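PDB 3HR6: putative surface-anchored fimbrial subunit from Corynebacterium diphtheriae, which forms the shaft of a pilus as a subunit built of tandem Ig-like modules, and binds a calcium ion. Local coordinates for residues G227-L232 against D285-G290; V111-P116 against K183-T188; P32-M37 against P139-L144. All coordinates share one frame; numbering follows the deposited sequence.

Interaction 1. Residues G227-L232 against D285-G290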
loop_
_atom_site.group_PDB
_atom_site.type_symbol
_atom_site.label_atom_id
_atom_site.label_comp_id
_atom_site.label_asym_id
_atom_site.label_seq_id
_atom_site.Cartn_x
_atom_site.Cartn_y
_atom_site.Cartn_z
ATOM N N GLY A 227 5.460 -9.998 -11.797
ATOM C CA GLY A 227 4.687 -9.908 -13.021
ATOM C C GLY A 227 4.900 -8.577 -13.735
ATOM O O GLY A 227 6.042 -8.164 -13.994
ATOM N N ASP A 228 3.811 -7.894 -14.057
ATOM C CA ASP A 228 3.903 -6.656 -14.832
ATOM C C ASP A 228 3.903 -5.430 -13.932
ATOM O O ASP A 228 3.617 -4.308 -14.383
ATOM C CB ASP A 228 2.769 -6.566 -15.859
ATOM C CG ASP A 228 1.381 -6.555 -15.217
ATOM O OD1 ASP A 228 1.244 -6.691 -13.989
ATOM O OD2 ASP A 228 0.399 -6.428 -15.976
ATOM N N ARG A 229 4.177 -5.639 -12.652
ATOM C CA ARG A 229 4.254 -4.531 -11.711
ATOM C C ARG A 229 5.587 -4.459 -10.973
ATOM O O ARG A 229 6.153 -5.468 -10.607
ATOM C CB ARG A 229 3.107 -4.589 -10.720
ATOM C CG ARG A 229 1.743 -4.408 -11.445
ATOM C CD ARG A 229 0.649 -4.863 -10.569
ATOM N NE ARG A 229 0.519 -4.027 -9.391
ATOM C CZ ARG A 229 -0.334 -4.238 -8.385
ATOM N NH1 ARG A 229 -1.092 -5.317 -8.360
ATOM N NH2 ARG A 229 -0.354 -3.400 -7.360
ATOM N N THR A 230 6.043 -3.228 -10.756
ATOM C CA THR A 230 7.229 -2.941 -9.948
ATOM C C THR A 230 6.859 -2.775 -8.488
ATOM O O THR A 230 5.963 -2.011 -8.151
ATOM C CB THR A 230 7.894 -1.632 -10.400
ATOM O OG1 THR A 230 8.145 -1.679 -11.792
ATOM C CG2 THR A 230 9.238 -1.452 -9.670
ATOM N N VAL A 231 7.557 -3.492 -7.611
ATOM C CA VAL A 231 7.530 -3.262 -6.198
ATOM C C VAL A 231 8.757 -2.419 -5.821
ATOM O O VAL A 231 9.886 -2.733 -6.211
ATOM C CB VAL A 231 7.628 -4.575 -5.409
ATOM C CG1 VAL A 231 7.574 -4.312 -3.909
ATOM C CG2 VAL A 231 6.530 -5.558 -5.834
ATOM N N LEU A 232 8.492 -1.338 -5.096
ATOM C CA LEU A 232 9.509 -0.507 -4.475
ATOM C C LEU A 232 9.538 -0.884 -3.010
ATOM O O LEU A 232 8.514 -0.962 -2.373
ATOM C CB LEU A 232 9.138 0.956 -4.605
ATOM C CG LEU A 232 9.985 1.963 -3.795
ATOM C CD1 LEU A 232 11.459 1.918 -4.148
ATOM C CD2 LEU A 232 9.429 3.367 -3.966
ATOM N N ASP A 285 6.380 -9.646 -1.782
ATOM C CA ASP A 285 5.254 -9.058 -2.457
ATOM C C ASP A 285 4.190 -8.768 -1.388
ATOM O O ASP A 285 3.613 -9.724 -0.837
ATOM C CB ASP A 285 4.678 -10.013 -3.520
ATOM C CG ASP A 285 3.467 -9.397 -4.268
ATOM O OD1 ASP A 285 2.992 -8.327 -3.858
ATOM O OD2 ASP A 285 3.031 -9.971 -5.289
ATOM N N PRO A 286 3.973 -7.472 -1.053
ATOM C CA PRO A 286 3.037 -7.122 -0.010
ATOM C C PRO A 286 1.594 -7.463 -0.363
ATOM O O PRO A 286 0.740 -7.489 0.535
ATOM C CB PRO A 286 3.210 -5.605 0.128
ATOM C CG PRO A 286 3.733 -5.151 -1.167
ATOM C CD PRO A 286 4.512 -6.279 -1.736
ATOM N N GLU A 287 1.330 -7.712 -1.641
ATOM C CA GLU A 287 -0.020 -8.077 -2.084
ATOM C C GLU A 287 -0.065 -9.556 -2.482
ATOM O O GLU A 287 -0.807 -9.942 -3.385
ATOM C CB GLU A 287 -0.517 -7.093 -3.175
ATOM C CG GLU A 287 -0.350 -5.592 -2.731
ATOM C CD GLU A 287 -0.945 -4.560 -3.696
ATOM O OE1 GLU A 287 -1.294 -4.979 -4.822
ATOM O OE2 GLU A 287 -1.046 -3.366 -3.310
ATOM N N GLU A 288 0.752 -10.370 -1.801
ATOM C CA GLU A 288 0.706 -11.835 -1.877
ATOM C C GLU A 288 -0.313 -12.373 -0.843
ATOM O O GLU A 288 -0.725 -11.656 0.084
ATOM C CB GLU A 288 2.110 -12.356 -1.593
ATOM C CG GLU A 288 2.408 -13.833 -1.815
ATOM C CD GLU A 288 3.257 -14.418 -0.685
ATOM O OE1 GLU A 288 3.878 -13.644 0.094
ATOM O OE2 GLU A 288 3.298 -15.647 -0.544
ATOM N N SER A 289 -0.632 -13.660 -0.944
ATOM C CA SER A 289 -1.944 -14.208 -0.566
ATOM C C SER A 289 -2.002 -15.224 0.594
ATOM O O SER A 289 -2.517 -14.902 1.665
ATOM C CB SER A 289 -2.505 -14.882 -1.812
ATOM O OG SER A 289 -1.456 -15.624 -2.402
ATOM N N GLY A 290 -1.497 -16.439 0.362
ATOM C CA GLY A 290 -1.703 -17.600 1.253
ATOM C C GLY A 290 -1.498 -17.472 2.765
ATOM O O GLY A 290 -1.101 -16.425 3.294
#
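The guanidinium of R229 takes the carboxylate of E287 at its edge, somewhat tilted from its plane, the two planes turned 67° apart, in a salt bridge that ties the first residue of strand 229-236 to a type I beta turn, D285 to E288. This strand belongs to the Cna-B-like module of the pilin, and the turn lies in the loop between strands 268-276 and 297-298. One nitrogen makes the bond: R229 NH2 reaches E287 OE1 at 3.1 Å, with a bent N-H...O angle of 140°, and meets the oxygen from above the carboxylate plane. A bend at chi3 (66°) turns the end of the arginine, whose chain crosses the glutamate at about a right angle. The guanidinium is also anchored on the end of the neighbouring strand 187-192 and the residue after it, by NH2 to K192 O and NE to L193 O. Two residues along the strand from R229, V231 CG1 packs on P286 CD at 4.2 Å, an apolar touch beside A190 and K192. D285 O accepts from E288 N, while its OD2 pairs with K192 NZ. Its OD1 closes an Asx turn, accepting from E287 N at 2.8 Å.

Interaction 2. Residues V111-P116 against K183-T188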
loop_
_atom_site.group_PDB
_atom_site.type_symbol
_atom_site.label_atom_id
_atom_site.label_comp_id
_atom_site.label_asym_id
_atom_site.label_seq_id
_atom_site.Cartn_x
_atom_site.Cartn_y
_atom_site.Cartn_z
ATOM N N VAL A 111 1.242 -6.782 13.213
ATOM C CA VAL A 111 1.586 -6.175 14.513
ATOM C C VAL A 111 3.086 -6.323 14.834
ATOM O O VAL A 111 3.774 -7.162 14.254
ATOM C CB VAL A 111 0.764 -6.842 15.648
ATOM C CG1 VAL A 111 -0.768 -6.651 15.490
ATOM C CG2 VAL A 111 1.101 -8.365 15.757
ATOM N N VAL A 112 3.553 -5.613 15.871
ATOM C CA VAL A 112 4.850 -5.852 16.453
ATOM C C VAL A 112 4.608 -6.995 17.439
ATOM O O VAL A 112 3.987 -6.825 18.490
ATOM C CB VAL A 112 5.436 -4.607 17.152
ATOM C CG1 VAL A 112 6.848 -4.889 17.693
ATOM C CG2 VAL A 112 5.463 -3.413 16.148
ATOM N N ARG A 113 5.048 -8.168 17.036
ATOM C CA ARG A 113 4.665 -9.420 17.688
ATOM C C ARG A 113 5.345 -9.626 18.995
ATOM O O ARG A 113 6.408 -9.073 19.257
ATOM C CB ARG A 113 4.940 -10.604 16.762
ATOM C CG ARG A 113 6.382 -10.762 16.384
ATOM C CD ARG A 113 6.611 -12.107 15.727
ATOM N NE ARG A 113 7.919 -12.181 15.090
ATOM C CZ ARG A 113 8.396 -13.264 14.488
ATOM N NH1 ARG A 113 7.689 -14.387 14.465
ATOM N NH2 ARG A 113 9.599 -13.220 13.913
ATOM N N SER A 114 4.716 -10.476 19.807
ATOM C CA SER A 114 5.274 -10.928 21.050
ATOM C C SER A 114 6.509 -11.767 20.770
ATOM O O SER A 114 6.566 -12.460 19.761
ATOM C CB SER A 114 4.248 -11.778 21.807
ATOM O OG SER A 114 3.005 -11.101 21.968
ATOM N N GLN A 115 7.488 -11.672 21.657
ATOM C CA GLN A 115 8.641 -12.554 21.639
ATOM C C GLN A 115 8.220 -13.970 22.028
ATOM O O GLN A 115 7.194 -14.161 22.702
ATOM C CB GLN A 115 9.678 -12.084 22.657
ATOM C CG GLN A 115 10.019 -10.613 22.528
ATOM C CD GLN A 115 10.717 -10.331 21.259
ATOM O OE1 GLN A 115 11.692 -11.023 20.928
ATOM N NE2 GLN A 115 10.260 -9.310 20.530
ATOM N N PRO A 116 9.021 -14.968 21.624
ATOM C CA PRO A 116 8.787 -16.316 22.132
ATOM C C PRO A 116 8.855 -16.400 23.644
ATOM O O PRO A 116 9.605 -15.652 24.283
ATOM C CB PRO A 116 9.920 -17.118 21.497
ATOM C CG PRO A 116 10.289 -16.333 20.300
ATOM C CD PRO A 116 10.159 -14.936 20.684
ATOM N N LYS A 183 13.474 -4.598 20.646
ATOM C CA LYS A 183 13.864 -3.922 19.411
ATOM C C LYS A 183 12.980 -4.359 18.273
ATOM O O LYS A 183 12.391 -5.438 18.299
ATOM C CB LYS A 183 15.336 -4.238 19.080
ATOM C CG LYS A 183 16.291 -3.818 20.159
ATOM C CD LYS A 183 16.577 -2.339 20.016
ATOM C CE LYS A 183 17.284 -1.797 21.223
ATOM N NZ LYS A 183 17.965 -0.528 20.846
ATOM N N PHE A 184 12.855 -3.490 17.271
ATOM C CA PHE A 184 12.198 -3.857 16.065
ATOM C C PHE A 184 12.984 -4.990 15.412
ATOM O O PHE A 184 14.206 -4.973 15.423
ATOM C CB PHE A 184 12.086 -2.663 15.108
ATOM C CG PHE A 184 11.010 -1.697 15.482
ATOM C CD1 PHE A 184 9.714 -1.935 15.108
ATOM C CD2 PHE A 184 11.305 -0.554 16.208
ATOM C CE1 PHE A 184 8.708 -1.040 15.434
ATOM C CE2 PHE A 184 10.311 0.336 16.556
ATOM C CZ PHE A 184 9.016 0.101 16.158
ATOM N N GLU A 185 12.267 -5.960 14.844
ATOM C CA GLU A 185 12.905 -7.053 14.102
ATOM C C GLU A 185 13.401 -6.545 12.762
ATOM O O GLU A 185 14.357 -7.091 12.198
ATOM C CB GLU A 185 11.922 -8.164 13.762
ATOM C CG GLU A 185 11.331 -8.964 14.876
ATOM C CD GLU A 185 10.299 -9.906 14.289
ATOM O OE1 GLU A 185 10.597 -10.589 13.282
ATOM O OE2 GLU A 185 9.172 -9.948 14.786
ATOM N N GLY A 186 12.741 -5.508 12.265
ATOM C CA GLY A 186 13.037 -4.949 10.958
ATOM C C GLY A 186 11.943 -3.969 10.665
ATOM O O GLY A 186 11.033 -3.818 11.466
ATOM N N PHE A 187 12.010 -3.300 9.521
ATOM C CA PHE A 187 11.008 -2.301 9.208
ATOM C C PHE A 187 11.051 -2.069 7.714
ATOM O O PHE A 187 12.017 -1.515 7.196
ATOM C CB PHE A 187 11.233 -1.006 10.000
ATOM C CG PHE A 187 9.959 -0.253 10.303
ATOM C CD1 PHE A 187 9.183 -0.593 11.386
ATOM C CD2 PHE A 187 9.534 0.771 9.504
ATOM C CE1 PHE A 187 8.044 0.092 11.688
ATOM C CE2 PHE A 187 8.336 1.439 9.795
ATOM C CZ PHE A 187 7.616 1.097 10.869
ATOM N N THR A 188 10.060 -2.617 7.034
ATOM C CA THR A 188 10.018 -2.543 5.591
ATOM C C THR A 188 8.763 -1.797 5.139
ATOM O O THR A 188 7.686 -2.040 5.657
ATOM C CB THR A 188 10.027 -3.954 4.989
ATOM O OG1 THR A 188 11.266 -4.597 5.301
ATOM C CG2 THR A 188 9.870 -3.915 3.456
HETATM O O HOH W 1 8.676 -8.354 17.687
HETATM O O HOH W 2 7.749 -7.774 14.857
HETATM O O HOH W 3 12.357 -8.444 18.582
#
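Between V112 and F184 the backbones come closest, 7.6 Å from CA to CA, too far for sheet pairing, and the gap is bridged by side chains and waters. R113 grips E185 side-on with two nitrogens: NE gives a nearly straight bond to E185 OE2 (2.6 Å, 164°), and NH2 reaches E185 OE1 at 2.9 Å. The guanidinium and carboxylate planes lie 30° apart, and both oxygens are met from above the carboxylate plane. E185 OE2, the partner of NE, lies in the guanidinium plane, whereas OE1, the partner of NH2, is tilted out of it. R113 CG sits between the backbone N and C (chi1 61°), with the chain extended from there to NE; NH1 turns to the carbonyl of Q103. Alongside, V112 CG2 touches F184 CE1 at 4.1 Å, with I178 packing on both residues. One water accepts from Q115 NE2 and donates to K183 O, each at 3.0 Å. The contact joins the N-terminal pilin domain to the Cna-B-like module next to it. Its two-point ion pair resists rotation of the carboxylate about its own bond; with the water-mediated link it stands beside one apolar touch, so here mainly polar groups join the modules.

Interaction 3. Residues P32-M37 against P139-L144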
loop_
_atom_site.group_PDB
_atom_site.type_symbol
_atom_site.label_atom_id
_atom_site.label_comp_id
_atom_site.label_asym_id
_atom_site.label_seq_id
_atom_site.Cartn_x
_atom_site.Cartn_y
_atom_site.Cartn_z
ATOM N N PRO A 32 -6.856 -5.095 25.894
ATOM C CA PRO A 32 -7.752 -5.697 24.903
ATOM C C PRO A 32 -7.183 -6.944 24.267
ATOM O O PRO A 32 -5.987 -6.960 23.906
ATOM C CB PRO A 32 -7.867 -4.587 23.849
ATOM C CG PRO A 32 -6.699 -3.705 24.102
ATOM C CD PRO A 32 -6.506 -3.712 25.511
ATOM N N LYS A 33 -8.002 -7.990 24.145
ATOM C CA LYS A 33 -7.607 -9.196 23.407
ATOM C C LYS A 33 -7.849 -8.942 21.921
ATOM O O LYS A 33 -8.719 -8.139 21.544
ATOM C CB LYS A 33 -8.369 -10.440 23.878
ATOM C CG LYS A 33 -8.149 -10.782 25.344
ATOM C CD LYS A 33 -8.959 -11.968 25.752
ATOM C CE LYS A 33 -8.906 -12.240 27.249
ATOM N NZ LYS A 33 -9.901 -13.268 27.564
ATOM N N VAL A 34 -7.056 -9.570 21.077
ATOM C CA VAL A 34 -7.108 -9.311 19.649
ATOM C C VAL A 34 -7.336 -10.630 18.921
ATOM O O VAL A 34 -6.753 -11.668 19.266
ATOM C CB VAL A 34 -5.797 -8.655 19.191
ATOM C CG1 VAL A 34 -5.761 -8.418 17.651
ATOM C CG2 VAL A 34 -5.559 -7.337 19.967
ATOM N N ASP A 35 -8.225 -10.614 17.933
ATOM C CA ASP A 35 -8.416 -11.796 17.107
ATOM C C ASP A 35 -7.502 -11.791 15.895
ATOM O O ASP A 35 -6.949 -10.771 15.531
ATOM C CB ASP A 35 -9.895 -11.925 16.723
ATOM C CG ASP A 35 -10.743 -12.364 17.886
ATOM O OD1 ASP A 35 -10.239 -13.057 18.800
ATOM O OD2 ASP A 35 -11.933 -12.039 17.890
ATOM N N GLY A 36 -7.305 -12.986 15.330
ATOM C CA GLY A 36 -6.516 -13.154 14.129
ATOM C C GLY A 36 -5.027 -13.137 14.369
ATOM O O GLY A 36 -4.258 -13.005 13.433
ATOM N N MET A 37 -4.614 -13.227 15.642
ATOM C CA MET A 37 -3.195 -13.232 15.961
ATOM C C MET A 37 -2.730 -14.672 15.893
ATOM O O MET A 37 -3.363 -15.555 16.458
ATOM C CB MET A 37 -2.939 -12.598 17.325
ATOM C CG MET A 37 -3.329 -11.136 17.383
ATOM S SD MET A 37 -2.239 -10.092 16.423
ATOM C CE MET A 37 -3.202 -9.729 14.936
ATOM N N PRO A 139 0.517 -12.963 26.168
ATOM C CA PRO A 139 1.562 -12.208 25.469
ATOM C C PRO A 139 1.028 -10.873 24.900
ATOM O O PRO A 139 -0.114 -10.827 24.433
ATOM C CB PRO A 139 1.966 -13.165 24.357
ATOM C CG PRO A 139 0.706 -13.923 24.078
ATOM C CD PRO A 139 0.173 -14.203 25.444
ATOM N N LYS A 140 1.831 -9.812 25.001
ATOM C CA LYS A 140 1.489 -8.489 24.492
ATOM C C LYS A 140 2.126 -8.250 23.140
ATOM O O LYS A 140 3.265 -8.624 22.897
ATOM C CB LYS A 140 1.987 -7.386 25.443
ATOM C CG LYS A 140 1.062 -7.045 26.586
ATOM C CD LYS A 140 0.650 -8.198 27.481
ATOM C CE LYS A 140 1.482 -8.414 28.753
ATOM N NZ LYS A 140 0.877 -9.530 29.594
ATOM N N HIS A 141 1.381 -7.603 22.259
ATOM C CA HIS A 141 1.908 -7.111 20.992
ATOM C C HIS A 141 1.471 -5.670 20.842
ATOM O O HIS A 141 0.647 -5.174 21.605
ATOM C CB HIS A 141 1.409 -7.919 19.803
ATOM C CG HIS A 141 -0.063 -7.804 19.601
ATOM N ND1 HIS A 141 -0.962 -8.684 20.159
ATOM C CD2 HIS A 141 -0.797 -6.867 18.959
ATOM C CE1 HIS A 141 -2.193 -8.302 19.854
ATOM N NE2 HIS A 141 -2.123 -7.208 19.119
ATOM N N GLN A 142 2.061 -4.982 19.871
ATOM C CA GLN A 142 1.719 -3.588 19.615
ATOM C C GLN A 142 1.230 -3.449 18.201
ATOM O O GLN A 142 1.754 -4.035 17.276
ATOM C CB GLN A 142 2.889 -2.630 19.898
ATOM C CG GLN A 142 3.344 -2.553 21.371
ATOM C CD GLN A 142 4.259 -3.663 21.803
ATOM O OE1 GLN A 142 5.325 -3.880 21.213
ATOM N NE2 GLN A 142 3.856 -4.391 22.851
ATOM N N ALA A 143 0.188 -2.648 18.053
ATOM C CA ALA A 143 -0.401 -2.405 16.768
ATOM C C ALA A 143 0.471 -1.473 15.904
ATOM O O ALA A 143 1.224 -0.642 16.402
ATOM C CB ALA A 143 -1.803 -1.781 16.953
ATOM N N LEU A 144 0.307 -1.651 14.609
ATOM C CA LEU A 144 0.830 -0.765 13.578
ATOM C C LEU A 144 -0.333 0.074 13.046
ATOM O O LEU A 144 -1.403 -0.447 12.690
ATOM C CB LEU A 144 1.439 -1.571 12.443
ATOM C CG LEU A 144 2.795 -2.188 12.810
ATOM C CD1 LEU A 144 3.097 -3.416 11.947
ATOM C CD2 LEU A 144 3.832 -1.112 12.669
#
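H141 points its side chain from strand 131-143 into the loop 32-37, where V34 and M37 meet it on different sides. Its CB packs against V112 O of the adjacent strand 111-112, and CG stands between the backbone N and carbonyl carbon (chi1 65°), which directs the imidazole across to the loop. Along the ring, ND1 lies 4.2 Å from M37 SD. At the far end CE1 takes most of the contact: V34 CG2 approaches it to 3.5 Å, and M37 SD stands 3.9 Å from it. NE2, beside CE1, is also 3.5 Å from V34 CG2. V34 thus borders the ring at its edge, with its CB in the ring plane. M37 instead covers a face in a Met-aromatic contact, SD lying 4.0 Å from the ring centroid and 17° off the normal. In the N-terminal pilin domain this joins the loop leading into strand 38-44 to a strand of its mixed beta sheet. V111 and Q103 touch both M37 and H141, while A11 of strand 5-13 also packs on M37. The loop is held by T84, whose OG1 bonds to V34 O and M37 N. The methionine chain bends at chi2 (-70°), which brings SD over the imidazole.

Overall arrangement
Interactions 2 and 3 are neighbours, their centres 12 Å apart, and they meet in the N-terminal domain's mixed sheet, where strand 111-112 runs antiparallel to strand 131-143; V112 N to Q142 O and S114 OG to K140 O probably bond across that seam. Interaction 1 lies farther on, 22 Å from interaction 2 and 26 Å from interaction 3 between centres, touching neither. It shares a sheet with interaction 2 through the paired strands 187-192 and 229-236. Along the chain interactions 2 and 3 interleave, and both close before interaction 1 opens. Together they run from inside the first module, across its junction, into the second, consistent with a shaft of tandem modules.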